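Local coordinates for salicylate 5-hydroxylase, large oxygenase component (Ralstonia sp., PDB 7C8Z), which catalyses, as the iron- and [2Fe-2S]-containing oxygenase component of a multicomponent system, the NADH- and O2-dependent 5-hydroxylation of salicylate to gentisate, at residues V29-P34 with Q402-R407; A179-A184 with Y207-F212; N104-V109 with H171-L176. One frame throughout, in Å; residues are numbered along the deposited sequence.

Interaction 1 of 3, residues V29-P34 with Q402-R407; sequences VFPQDP and QKPTHR
V29 meets the P404-T405 corner chiefly through its carbonyl oxygen. T405 brings both of its polar groups close to that atom: its backbone N makes a weak, bent hydrogen bond to V29 O at 3.3 Å. OG1 lies 2.9 Å from V29 O, but P28 O is also within reach of its single proton, so the two carbonyls compete. With chi1 at 44°, OG1 sits between the backbone N and the carbonyl carbon of T405, while CG2 lies beside the backbone N and approaches P31 N at 3.4 Å.

P404 fills the middle of the contact. Its CG reaches the edge of the F30 ring, near the ring plane (CG to F30 CD1, 3.6 Å), and the same atom touches P31 CD at 3.6 Å, the two proline rings crossing at about a right angle. V29 CG1 comes within 4.2 Å of P404 CD and also lies over one face of the F30 ring. A second subunit borders the contact: its E60 receives the backbone N-H groups of V29 and F30, and its E107 pairs with Q402 NE2 and K403 NZ.

The arrangement is a type I beta turn, K403 to H406, closed by H406 N to K403 O (3.0 Å); it directly follows helix 387-402 of the catalytic domain and receives the N-terminal arm at a subunit interface.

Interaction 2 of 3, residues A179-A184 with Y207-F212; sequences AARGGA and YFDRVF
This is a hairpin-to-helix contact: a beta hairpin, with a two-residue G182-G183 loop in a type I' turn, rests against the C-terminal end of helix 196-211. The hairpin joins strands 175-181 and 184-188 of the Rieske sheet. Y207, R210 and V211 of the helix pack on strands 321-326 and 330-335 of the catalytic sheet, so the contact lies where the two parts meet.

R181 leaves the backbone with CG trans to N (chi1 -178°) and runs extended as far as NE to reach D209. NE donates to D209 OD1 at 2.8 Å, and NH2 makes a weaker bond to D209 OD2 at 3.0 Å; the planes of this salt bridge are 17° apart but offset, NE meeting OD1 on the syn side and well out of the carboxylate plane. F208 turns its edge to R181 O, with its CE1 3.6 Å from that oxygen and its CZ 3.7 Å from A184 CB. F212 CD2 lies over the centre of one face of the F208 ring. F212 is itself sandwiched: V211 CG1 lies over one face, and over the other A184 CB makes a CH-pi contact, 3.9 Å from the ring centroid and 11° off the normal.

Interaction 3 of 3, residues N104-V109 with H171-L176; sequences NVVENV and HGLTKL
E107 holds CG trans to its backbone N (chi1 -179°) and continues extended, which lays its side chain alongside T174, both pointing the same way. OE2 thereby passes T174 CB at 3.3 Å on its way to charged partners beyond the pair: R91, and K403 of the third subunit. Salt bridges to two cations would be expected to favour the ionised carboxylate.

V106 (chi1 -57°) places CG2 between its backbone N and carbonyl carbon, and from there the methyl meets L173 CD1 at 4.0 Å, the two side chains crossing obliquely. The other branch of the leucine, CD2, lies against V109 O, and F128 packs on both V106 and L173.

Two backbone hydrogen bonds join the segments: L176 N to V105 O at 3.0 Å and E107 N to T174 O at 2.9 Å. Between them V106 and K175 form an antiparallel non-hydrogen-bonded pair, and V106 CA also approaches O of the preceding T174 at 3.5 Å in a CA-H...O contact. On the face opposite V106 and K175, V105 CG1 touches L176 CB at 4.0 Å. K175 sends its amine to D142.

Beyond E107 the chain bends through an inverse gamma turn centred on N108 and runs into C110. The side chain of L173 is about 5 Å from that of C110 and about 8 Å from the cluster. The contact is an antiparallel pairing of two inner strands of the Rieske sheet, weakly bonded at the start of 175-181, leading into the C110-H112 loop, one of the two that hold the [2Fe-2S] cluster.

Overall arrangement
From the N terminus, the chain first passes 29-34, whose partner 402-407 follows some 370 residues later; interaction 1 thus closes a loop around nearly the whole chain. Interactions 3 and 2 both nest inside it, in series: 104-109 pairs with 171-176, then 179-184 with 207-212. These two share strand 175-181, with interaction 3 at its start, beside strand 103-107, and interaction 2 at its hairpin end, their centres about 24 Å apart. Interaction 3 ties the Rieske sheet near its cluster, interaction 2 joins that sheet to helix 196-211, and interaction 1, with its centre 40 Å or more from the other two, attaches the N-terminal arm to the catalytic domain. Between subunits, interactions 1 and 3 meet through E107.

Interaction 1 of 3, residues V29-P34 with Q402-R407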
ATOM      1  N   VAL A  29      10.308  14.461  23.610  1.00 60.32           N
ATOM      2  CA  VAL A  29       9.894  13.128  23.172  1.00 63.81           C
ATOM      3  C   VAL A  29      10.758  12.626  22.008  1.00 70.05           C
ATOM      4  O   VAL A  29      11.011  11.419  21.892  1.00 57.70           O
ATOM      5  CB  VAL A  29       8.394  13.148  22.812  1.00 48.11           C
ATOM      6  CG1 VAL A  29       8.043  12.057  21.814  1.00 44.60           C
ATOM      7  CG2 VAL A  29       7.547  13.010  24.064  1.00 54.37           C
ATOM      8  N   PHE A  30      11.258  13.536  21.151  1.00 70.74           N
ATOM      9  CA  PHE A  30      12.088  13.137  20.024  1.00 68.75           C
ATOM     10  C   PHE A  30      13.544  13.519  20.266  1.00 74.45           C
ATOM     11  O   PHE A  30      13.823  14.628  20.739  1.00 63.87           O
ATOM     12  CB  PHE A  30      11.603  13.783  18.719  1.00 53.97           C
ATOM     13  CG  PHE A  30      10.173  13.464  18.383  1.00 50.51           C
ATOM     14  CD1 PHE A  30       9.763  12.154  18.192  1.00 50.17           C
ATOM     15  CD2 PHE A  30       9.236  14.477  18.268  1.00 47.46           C
ATOM     16  CE1 PHE A  30       8.446  11.861  17.888  1.00 47.13           C
ATOM     17  CE2 PHE A  30       7.919  14.190  17.963  1.00 48.44           C
ATOM     18  CZ  PHE A  30       7.524  12.881  17.773  1.00 47.88           C
ATOM     19  N   PRO A  31      14.489  12.631  19.963  1.00 72.51           N
ATOM     20  CA  PRO A  31      15.878  12.904  20.328  1.00 67.82           C
ATOM     21  C   PRO A  31      16.475  14.014  19.483  1.00 76.11           C
ATOM     22  O   PRO A  31      16.115  14.219  18.324  1.00 86.94           O
ATOM     23  CB  PRO A  31      16.584  11.571  20.068  1.00 65.06           C
ATOM     24  CG  PRO A  31      15.759  10.906  19.025  1.00 54.01           C
ATOM     25  CD  PRO A  31      14.337  11.335  19.280  1.00 64.30           C
ATOM     26  N   GLN A  32      17.409  14.730  20.098  1.00 77.07           N
ATOM     27  CA  GLN A  32      18.174  15.812  19.477  1.00 83.55           C
ATOM     28  C   GLN A  32      19.603  15.681  19.994  1.00 95.17           C
ATOM     29  O   GLN A  32      19.841  15.894  21.186  1.00103.04           O
ATOM     30  CB  GLN A  32      17.579  17.185  19.815  1.00 77.67           C
ATOM     31  CG  GLN A  32      18.150  18.326  19.000  1.00 85.45           C
ATOM     32  CD  GLN A  32      18.544  19.509  19.864  1.00 97.25           C
ATOM     33  OE1 GLN A  32      18.419  19.475  21.090  1.00101.70           O
ATOM     34  NE2 GLN A  32      19.029  20.566  19.224  1.00 99.91           N
ATOM     35  N   ASP A  33      20.544  15.322  19.114  1.00 90.74           N
ATOM     36  CA  ASP A  33      21.912  14.966  19.482  1.00 98.76           C
ATOM     37  C   ASP A  33      21.871  13.945  20.611  1.00 89.31           C
ATOM     38  O   ASP A  33      22.268  14.255  21.740  1.00 86.91           O
ATOM     39  CB  ASP A  33      22.697  16.179  19.957  1.00106.76           C
ATOM     40  CG  ASP A  33      23.027  17.163  18.850  1.00109.71           C
ATOM     41  OD1 ASP A  33      23.206  16.777  17.681  1.00105.78           O
ATOM     42  OD2 ASP A  33      23.132  18.361  19.211  1.00108.30           O
ATOM     43  N   PRO A  34      21.411  12.729  20.364  1.00 68.98           N
ATOM     44  CA  PRO A  34      21.221  11.792  21.469  1.00 63.04           C
ATOM     45  C   PRO A  34      22.537  11.154  21.859  1.00 63.23           C
ATOM     46  O   PRO A  34      23.406  10.898  21.024  1.00 60.49           O
ATOM     47  CB  PRO A  34      20.251  10.764  20.881  1.00 60.60           C
ATOM     48  CG  PRO A  34      20.258  10.976  19.386  1.00 62.29           C
ATOM     49  CD  PRO A  34      21.132  12.129  19.045  1.00 73.54           C
ATOM     50  N   GLN A 402       6.854   5.458  19.485  1.00 43.28           N
ATOM     51  CA  GLN A 402       5.948   6.364  20.180  1.00 42.70           C
ATOM     52  C   GLN A 402       6.706   7.432  20.971  1.00 55.93           C
ATOM     53  O   GLN A 402       6.283   8.594  21.011  1.00 55.30           O
ATOM     54  CB  GLN A 402       5.033   5.548  21.089  1.00 41.65           C
ATOM     55  CG  GLN A 402       4.145   6.351  21.994  1.00 44.37           C
ATOM     56  CD  GLN A 402       2.862   5.622  22.313  1.00 40.35           C
ATOM     57  OE1 GLN A 402       2.368   4.830  21.509  1.00 45.41           O
ATOM     58  NE2 GLN A 402       2.314   5.882  23.491  1.00 42.66           N
ATOM     59  N   LYS A 403       7.834   7.070  21.586  1.00 52.13           N
ATOM     60  CA  LYS A 403       8.603   7.994  22.429  1.00 63.78           C
ATOM     61  C   LYS A 403      10.085   7.658  22.327  1.00 63.50           C
ATOM     62  O   LYS A 403      10.686   7.106  23.257  1.00 45.73           O
ATOM     63  CB  LYS A 403       8.133   7.935  23.885  1.00 47.35           C
ATOM     64  CG  LYS A 403       7.857   6.521  24.380  1.00 46.93           C
ATOM     65  CD  LYS A 403       6.948   6.498  25.592  1.00 52.75           C
ATOM     66  CE  LYS A 403       7.630   7.092  26.811  1.00 66.71           C
ATOM     67  NZ  LYS A 403       6.882   6.813  28.073  1.00 62.83           N
ATOM     68  N   PRO A 404      10.724   8.016  21.209  1.00 59.10           N
ATOM     69  CA  PRO A 404      12.085   7.514  20.941  1.00 52.51           C
ATOM     70  C   PRO A 404      13.155   8.001  21.910  1.00 55.36           C
ATOM     71  O   PRO A 404      14.293   7.525  21.813  1.00 64.02           O
ATOM     72  CB  PRO A 404      12.371   8.007  19.515  1.00 44.32           C
ATOM     73  CG  PRO A 404      11.438   9.154  19.310  1.00 66.06           C
ATOM     74  CD  PRO A 404      10.212   8.865  20.121  1.00 58.19           C
ATOM     75  N   THR A 405      12.846   8.909  22.839  1.00 53.37           N
ATOM     76  CA  THR A 405      13.837   9.343  23.820  1.00 45.41           C
ATOM     77  C   THR A 405      13.897   8.442  25.044  1.00 43.48           C
ATOM     78  O   THR A 405      14.853   8.540  25.818  1.00 53.63           O
ATOM     79  CB  THR A 405      13.566  10.781  24.290  1.00 59.85           C
ATOM     80  OG1 THR A 405      12.167  10.961  24.547  1.00 60.21           O
ATOM     81  CG2 THR A 405      14.032  11.789  23.250  1.00 58.50           C
ATOM     82  N   HIS A 406      12.908   7.578  25.241  1.00 43.50           N
ATOM     83  CA  HIS A 406      12.867   6.720  26.414  1.00 40.65           C
ATOM     84  C   HIS A 406      13.880   5.590  26.238  1.00 51.22           C
ATOM     85  O   HIS A 406      14.651   5.551  25.276  1.00 54.65           O
ATOM     86  CB  HIS A 406      11.450   6.201  26.637  1.00 42.15           C
ATOM     87  CG  HIS A 406      11.119   5.932  28.071  1.00 46.04           C
ATOM     88  ND1 HIS A 406      11.609   6.700  29.105  1.00 54.82           N
ATOM     89  CD2 HIS A 406      10.344   4.981  28.643  1.00 50.79           C
ATOM     90  CE1 HIS A 406      11.149   6.234  30.252  1.00 51.65           C
ATOM     91  NE2 HIS A 406      10.378   5.192  30.001  1.00 48.23           N
ATOM     92  N   ARG A 407      13.871   4.641  27.169  1.00 53.41           N
ATOM     93  CA  ARG A 407      14.851   3.569  27.184  1.00 43.27           C
ATOM     94  C   ARG A 407      14.206   2.316  27.752  1.00 42.82           C
ATOM     95  O   ARG A 407      13.290   2.388  28.576  1.00 59.27           O
ATOM     96  CB  ARG A 407      16.095   3.950  28.003  1.00 52.84           C
ATOM     97  CG  ARG A 407      15.930   3.835  29.520  1.00 51.06           C
ATOM     98  CD  ARG A 407      15.026   4.931  30.075  1.00 49.95           C
ATOM     99  NE  ARG A 407      14.793   4.799  31.512  1.00 58.55           N
ATOM    100  CZ  ARG A 407      13.982   3.901  32.064  1.00 65.24           C
ATOM    101  NH1 ARG A 407      13.318   3.037  31.306  1.00 56.10           N
ATOM    102  NH2 ARG A 407      13.836   3.866  33.381  1.00 69.50           N
TER

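Interaction 2 of 3, residues A179-A184 with Y207-F212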
ATOM      1  N   ALA A 179      32.057 -19.309   3.276  1.00 52.96           N
ATOM      2  CA  ALA A 179      32.432 -20.273   4.306  1.00 46.17           C
ATOM      3  C   ALA A 179      31.307 -21.291   4.436  1.00 44.50           C
ATOM      4  O   ALA A 179      30.196 -20.946   4.852  1.00 53.03           O
ATOM      5  CB  ALA A 179      32.700 -19.583   5.643  1.00 38.02           C
ATOM      6  N   ALA A 180      31.584 -22.533   4.062  1.00 37.11           N
ATOM      7  CA  ALA A 180      30.629 -23.622   4.185  1.00 45.22           C
ATOM      8  C   ALA A 180      31.125 -24.632   5.211  1.00 45.82           C
ATOM      9  O   ALA A 180      32.313 -24.964   5.246  1.00 52.69           O
ATOM     10  CB  ALA A 180      30.392 -24.307   2.837  1.00 50.55           C
ATOM     11  N   ARG A 181      30.211 -25.103   6.055  1.00 49.06           N
ATOM     12  CA  ARG A 181      30.557 -26.053   7.103  1.00 42.21           C
ATOM     13  C   ARG A 181      29.300 -26.782   7.547  1.00 42.90           C
ATOM     14  O   ARG A 181      28.261 -26.151   7.767  1.00 47.36           O
ATOM     15  CB  ARG A 181      31.213 -25.361   8.301  1.00 45.67           C
ATOM     16  CG  ARG A 181      31.641 -26.341   9.387  1.00 62.34           C
ATOM     17  CD  ARG A 181      32.200 -25.640  10.609  1.00 66.05           C
ATOM     18  NE  ARG A 181      32.688 -26.596  11.601  1.00 73.28           N
ATOM     19  CZ  ARG A 181      33.973 -26.789  11.884  1.00 69.59           C
ATOM     20  NH1 ARG A 181      34.903 -26.092  11.244  1.00 70.41           N
ATOM     21  NH2 ARG A 181      34.331 -27.676  12.802  1.00 57.24           N
ATOM     22  N   GLY A 182      29.390 -28.107   7.648  1.00 46.32           N
ATOM     23  CA  GLY A 182      28.301 -28.917   8.159  1.00 50.02           C
ATOM     24  C   GLY A 182      27.032 -28.874   7.332  1.00 54.48           C
ATOM     25  O   GLY A 182      25.987 -29.366   7.768  1.00 63.24           O
ATOM     26  N   GLY A 183      27.103 -28.282   6.143  1.00 47.85           N
ATOM     27  CA  GLY A 183      25.941 -28.115   5.302  1.00 55.11           C
ATOM     28  C   GLY A 183      25.392 -26.708   5.264  1.00 50.90           C
ATOM     29  O   GLY A 183      24.538 -26.417   4.418  1.00 57.35           O
ATOM     30  N   ALA A 184      25.842 -25.835   6.157  1.00 49.81           N
ATOM     31  CA  ALA A 184      25.409 -24.448   6.166  1.00 45.83           C
ATOM     32  C   ALA A 184      26.434 -23.591   5.433  1.00 48.26           C
ATOM     33  O   ALA A 184      27.633 -23.884   5.437  1.00 50.74           O
ATOM     34  CB  ALA A 184      25.220 -23.942   7.597  1.00 45.05           C
ATOM     35  N   TYR A 207      27.974 -25.978  19.247  1.00 42.26           N
ATOM     36  CA  TYR A 207      26.546 -26.185  19.025  1.00 53.04           C
ATOM     37  C   TYR A 207      26.182 -26.075  17.547  1.00 58.95           C
ATOM     38  O   TYR A 207      25.304 -26.809  17.060  1.00 49.34           O
ATOM     39  CB  TYR A 207      25.754 -25.203  19.887  1.00 53.56           C
ATOM     40  CG  TYR A 207      25.989 -25.464  21.357  1.00 52.10           C
ATOM     41  CD1 TYR A 207      25.384 -26.538  21.993  1.00 47.78           C
ATOM     42  CD2 TYR A 207      26.852 -24.667  22.097  1.00 54.50           C
ATOM     43  CE1 TYR A 207      25.611 -26.795  23.329  1.00 54.95           C
ATOM     44  CE2 TYR A 207      27.086 -24.917  23.434  1.00 50.12           C
ATOM     45  CZ  TYR A 207      26.463 -25.984  24.045  1.00 60.70           C
ATOM     46  OH  TYR A 207      26.690 -26.240  25.379  1.00 77.26           O
ATOM     47  N   PHE A 208      26.846 -25.167  16.824  1.00 56.50           N
ATOM     48  CA  PHE A 208      26.718 -25.116  15.371  1.00 41.81           C
ATOM     49  C   PHE A 208      26.950 -26.492  14.764  1.00 44.32           C
ATOM     50  O   PHE A 208      26.111 -27.009  14.020  1.00 49.66           O
ATOM     51  CB  PHE A 208      27.701 -24.096  14.789  1.00 40.68           C
ATOM     52  CG  PHE A 208      27.606 -23.940  13.288  1.00 42.87           C
ATOM     53  CD1 PHE A 208      28.198 -24.862  12.432  1.00 51.68           C
ATOM     54  CD2 PHE A 208      26.929 -22.865  12.733  1.00 40.43           C
ATOM     55  CE1 PHE A 208      28.106 -24.719  11.055  1.00 58.67           C
ATOM     56  CE2 PHE A 208      26.837 -22.715  11.358  1.00 42.88           C
ATOM     57  CZ  PHE A 208      27.427 -23.643  10.519  1.00 50.06           C
ATOM     58  N   ASP A 209      28.106 -27.093  15.064  1.00 54.25           N
ATOM     59  CA  ASP A 209      28.411 -28.429  14.565  1.00 52.80           C
ATOM     60  C   ASP A 209      27.482 -29.478  15.160  1.00 45.11           C
ATOM     61  O   ASP A 209      27.252 -30.523  14.546  1.00 49.01           O
ATOM     62  CB  ASP A 209      29.869 -28.769  14.864  1.00 52.05           C
ATOM     63  CG  ASP A 209      30.836 -27.790  14.224  1.00 68.43           C
ATOM     64  OD1 ASP A 209      30.455 -27.131  13.233  1.00 75.51           O
ATOM     65  OD2 ASP A 209      31.979 -27.674  14.709  1.00 80.94           O
ATOM     66  N   ARG A 210      26.935 -29.213  16.344  1.00 40.88           N
ATOM     67  CA  ARG A 210      25.992 -30.135  16.953  1.00 49.76           C
ATOM     68  C   ARG A 210      24.749 -30.290  16.088  1.00 58.28           C
ATOM     69  O   ARG A 210      24.244 -31.408  15.909  1.00 69.27           O
ATOM     70  CB  ARG A 210      25.622 -29.641  18.350  1.00 41.00           C
ATOM     71  CG  ARG A 210      24.489 -30.401  18.970  1.00 40.91           C
ATOM     72  CD  ARG A 210      23.872 -29.637  20.115  1.00 47.64           C
ATOM     73  NE  ARG A 210      22.826 -30.422  20.752  1.00 53.66           N
ATOM     74  CZ  ARG A 210      21.527 -30.213  20.574  1.00 53.66           C
ATOM     75  NH1 ARG A 210      21.119 -29.236  19.779  1.00 51.25           N
ATOM     76  NH2 ARG A 210      20.638 -30.978  21.191  1.00 55.04           N
ATOM     77  N   VAL A 211      24.254 -29.186  15.520  1.00 56.92           N
ATOM     78  CA  VAL A 211      23.134 -29.305  14.590  1.00 50.68           C
ATOM     79  C   VAL A 211      23.623 -29.767  13.222  1.00 48.43           C
ATOM     80  O   VAL A 211      23.104 -30.736  12.656  1.00 50.80           O
ATOM     81  CB  VAL A 211      22.375 -27.967  14.505  1.00 44.26           C
ATOM     82  CG1 VAL A 211      21.589 -27.894  13.217  1.00 51.40           C
ATOM     83  CG2 VAL A 211      21.440 -27.808  15.688  1.00 50.34           C
ATOM     84  N   PHE A 212      24.625 -29.084  12.670  1.00 41.29           N
ATOM     85  CA  PHE A 212      25.206 -29.440  11.376  1.00 41.37           C
ATOM     86  C   PHE A 212      26.387 -30.378  11.618  1.00 55.03           C
ATOM     87  O   PHE A 212      27.554 -29.982  11.591  1.00 64.90           O
ATOM     88  CB  PHE A 212      25.628 -28.189  10.620  1.00 38.86           C
ATOM     89  CG  PHE A 212      24.526 -27.185  10.441  1.00 41.78           C
ATOM     90  CD1 PHE A 212      23.483 -27.429   9.561  1.00 34.92           C
ATOM     91  CD2 PHE A 212      24.539 -25.991  11.143  1.00 42.59           C
ATOM     92  CE1 PHE A 212      22.470 -26.503   9.391  1.00 35.84           C
ATOM     93  CE2 PHE A 212      23.529 -25.058  10.976  1.00 35.72           C
ATOM     94  CZ  PHE A 212      22.494 -25.315  10.102  1.00 33.78           C
TER

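Interaction 3 of 3, residues N104-V109 with H171-L176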
ATOM      1  N   ASN A 104      30.093 -20.602  -4.924  1.00 47.55           N
ATOM      2  CA  ASN A 104      30.386 -19.192  -5.136  1.00 50.44           C
ATOM      3  C   ASN A 104      29.217 -18.336  -4.668  1.00 49.46           C
ATOM      4  O   ASN A 104      28.055 -18.741  -4.746  1.00 63.67           O
ATOM      5  CB  ASN A 104      30.668 -18.890  -6.613  1.00 53.07           C
ATOM      6  CG  ASN A 104      31.448 -19.994  -7.309  1.00 48.77           C
ATOM      7  OD1 ASN A 104      32.256 -20.687  -6.691  1.00 56.40           O
ATOM      8  ND2 ASN A 104      31.222 -20.145  -8.612  1.00 33.12           N
ATOM      9  N   VAL A 105      29.534 -17.144  -4.172  1.00 36.00           N
ATOM     10  CA  VAL A 105      28.524 -16.160  -3.807  1.00 30.44           C
ATOM     11  C   VAL A 105      28.919 -14.832  -4.433  1.00 39.02           C
ATOM     12  O   VAL A 105      29.990 -14.292  -4.129  1.00 48.45           O
ATOM     13  CB  VAL A 105      28.363 -16.018  -2.287  1.00 41.10           C
ATOM     14  CG1 VAL A 105      27.539 -14.778  -1.961  1.00 38.43           C
ATOM     15  CG2 VAL A 105      27.706 -17.260  -1.718  1.00 41.84           C
ATOM     16  N   VAL A 106      28.061 -14.311  -5.307  1.00 45.56           N
ATOM     17  CA  VAL A 106      28.344 -13.077  -6.027  1.00 35.49           C
ATOM     18  C   VAL A 106      27.218 -12.084  -5.777  1.00 41.10           C
ATOM     19  O   VAL A 106      26.096 -12.450  -5.429  1.00 48.51           O
ATOM     20  CB  VAL A 106      28.527 -13.317  -7.537  1.00 32.99           C
ATOM     21  CG1 VAL A 106      29.635 -14.333  -7.778  1.00 27.07           C
ATOM     22  CG2 VAL A 106      27.210 -13.777  -8.159  1.00 25.09           C
ATOM     23  N   GLU A 107      27.526 -10.807  -5.969  1.00 31.67           N
ATOM     24  CA  GLU A 107      26.523  -9.770  -5.789  1.00 30.87           C
ATOM     25  C   GLU A 107      25.618  -9.691  -7.015  1.00 33.84           C
ATOM     26  O   GLU A 107      26.089  -9.707  -8.153  1.00 31.46           O
ATOM     27  CB  GLU A 107      27.191  -8.421  -5.530  1.00 29.49           C
ATOM     28  CG  GLU A 107      26.205  -7.287  -5.312  1.00 34.92           C
ATOM     29  CD  GLU A 107      26.797  -6.136  -4.533  1.00 37.63           C
ATOM     30  OE1 GLU A 107      26.016  -5.327  -3.991  1.00 39.92           O
ATOM     31  OE2 GLU A 107      28.040  -6.037  -4.464  1.00 49.92           O
ATOM     32  N   ASN A 108      24.309  -9.600  -6.769  1.00 46.36           N
ATOM     33  CA  ASN A 108      23.302  -9.575  -7.827  1.00 39.53           C
ATOM     34  C   ASN A 108      23.171  -8.179  -8.423  1.00 39.29           C
ATOM     35  O   ASN A 108      22.065  -7.638  -8.511  1.00 33.92           O
ATOM     36  CB  ASN A 108      21.947 -10.044  -7.278  1.00 50.25           C
ATOM     37  CG  ASN A 108      20.914 -10.302  -8.372  1.00 42.79           C
ATOM     38  OD1 ASN A 108      21.233 -10.325  -9.559  1.00 54.33           O
ATOM     39  ND2 ASN A 108      19.668 -10.490  -7.967  1.00 35.95           N
ATOM     40  N   VAL A 109      24.293  -7.588  -8.829  1.00 37.69           N
ATOM     41  CA  VAL A 109      24.319  -6.263  -9.443  1.00 37.22           C
ATOM     42  C   VAL A 109      25.251  -6.315 -10.643  1.00 38.07           C
ATOM     43  O   VAL A 109      26.379  -6.803 -10.533  1.00 54.67           O
ATOM     44  CB  VAL A 109      24.786  -5.176  -8.455  1.00 42.11           C
ATOM     45  CG1 VAL A 109      24.887  -3.831  -9.153  1.00 31.38           C
ATOM     46  CG2 VAL A 109      23.843  -5.093  -7.270  1.00 34.12           C
ATOM     47  N   HIS A 171      35.756  -5.522 -14.338  1.00 53.85           N
ATOM     48  CA  HIS A 171      34.325  -5.246 -14.357  1.00 59.70           C
ATOM     49  C   HIS A 171      33.528  -6.541 -14.283  1.00 64.91           C
ATOM     50  O   HIS A 171      32.599  -6.779 -15.054  1.00 64.78           O
ATOM     51  CB  HIS A 171      33.964  -4.415 -15.582  1.00 48.23           C
ATOM     52  CG  HIS A 171      34.566  -3.047 -15.561  1.00 45.95           C
ATOM     53  ND1 HIS A 171      35.820  -2.778 -16.065  1.00 40.28           N
ATOM     54  CD2 HIS A 171      34.101  -1.877 -15.062  1.00 41.97           C
ATOM     55  CE1 HIS A 171      36.093  -1.497 -15.898  1.00 42.15           C
ATOM     56  NE2 HIS A 171      35.068  -0.928 -15.293  1.00 40.00           N
ATOM     57  N   GLY A 172      33.904  -7.406 -13.345  1.00 50.71           N
ATOM     58  CA  GLY A 172      33.108  -8.568 -13.022  1.00 45.58           C
ATOM     59  C   GLY A 172      32.170  -8.282 -11.868  1.00 40.92           C
ATOM     60  O   GLY A 172      32.145  -7.190 -11.303  1.00 38.03           O
ATOM     61  N   LEU A 173      31.365  -9.284 -11.534  1.00 47.21           N
ATOM     62  CA  LEU A 173      30.464  -9.154 -10.397  1.00 53.82           C
ATOM     63  C   LEU A 173      31.265  -9.113  -9.102  1.00 49.93           C
ATOM     64  O   LEU A 173      32.277  -9.802  -8.960  1.00 47.38           O
ATOM     65  CB  LEU A 173      29.470 -10.318 -10.370  1.00 54.56           C
ATOM     66  CG  LEU A 173      28.674 -10.544 -11.657  1.00 46.09           C
ATOM     67  CD1 LEU A 173      27.860 -11.831 -11.597  1.00 33.30           C
ATOM     68  CD2 LEU A 173      27.776  -9.352 -11.939  1.00 50.55           C
ATOM     69  N   THR A 174      30.824  -8.273  -8.168  1.00 46.60           N
ATOM     70  CA  THR A 174      31.445  -8.223  -6.851  1.00 45.98           C
ATOM     71  C   THR A 174      31.390  -9.596  -6.193  1.00 48.41           C
ATOM     72  O   THR A 174      30.304 -10.126  -5.931  1.00 40.72           O
ATOM     73  CB  THR A 174      30.753  -7.173  -5.979  1.00 41.39           C
ATOM     74  OG1 THR A 174      31.032  -5.868  -6.496  1.00 51.21           O
ATOM     75  CG2 THR A 174      31.252  -7.246  -4.544  1.00 35.27           C
ATOM     76  N   LYS A 175      32.559 -10.187  -5.957  1.00 36.17           N
ATOM     77  CA  LYS A 175      32.638 -11.514  -5.369  1.00 37.38           C
ATOM     78  C   LYS A 175      32.734 -11.416  -3.854  1.00 43.62           C
ATOM     79  O   LYS A 175      33.398 -10.525  -3.316  1.00 44.41           O
ATOM     80  CB  LYS A 175      33.851 -12.279  -5.896  1.00 37.30           C
ATOM     81  CG  LYS A 175      34.009 -12.281  -7.399  1.00 43.99           C
ATOM     82  CD  LYS A 175      35.324 -12.926  -7.773  1.00 49.39           C
ATOM     83  CE  LYS A 175      35.639 -12.753  -9.239  1.00 58.71           C
ATOM     84  NZ  LYS A 175      36.837 -13.556  -9.618  1.00 65.23           N
ATOM     85  N   LEU A 176      32.098 -12.365  -3.175  1.00 44.74           N
ATOM     86  CA  LEU A 176      32.102 -12.447  -1.724  1.00 43.90           C
ATOM     87  C   LEU A 176      32.868 -13.691  -1.302  1.00 44.66           C
ATOM     88  O   LEU A 176      32.910 -14.687  -2.028  1.00 57.38           O
ATOM     89  CB  LEU A 176      30.678 -12.501  -1.164  1.00 40.92           C
ATOM     90  CG  LEU A 176      29.885 -11.195  -1.157  1.00 53.12           C
ATOM     91  CD1 LEU A 176      29.320 -10.899  -2.542  1.00 39.84           C
ATOM     92  CD2 LEU A 176      28.766 -11.255  -0.116  1.00 40.46           C
TER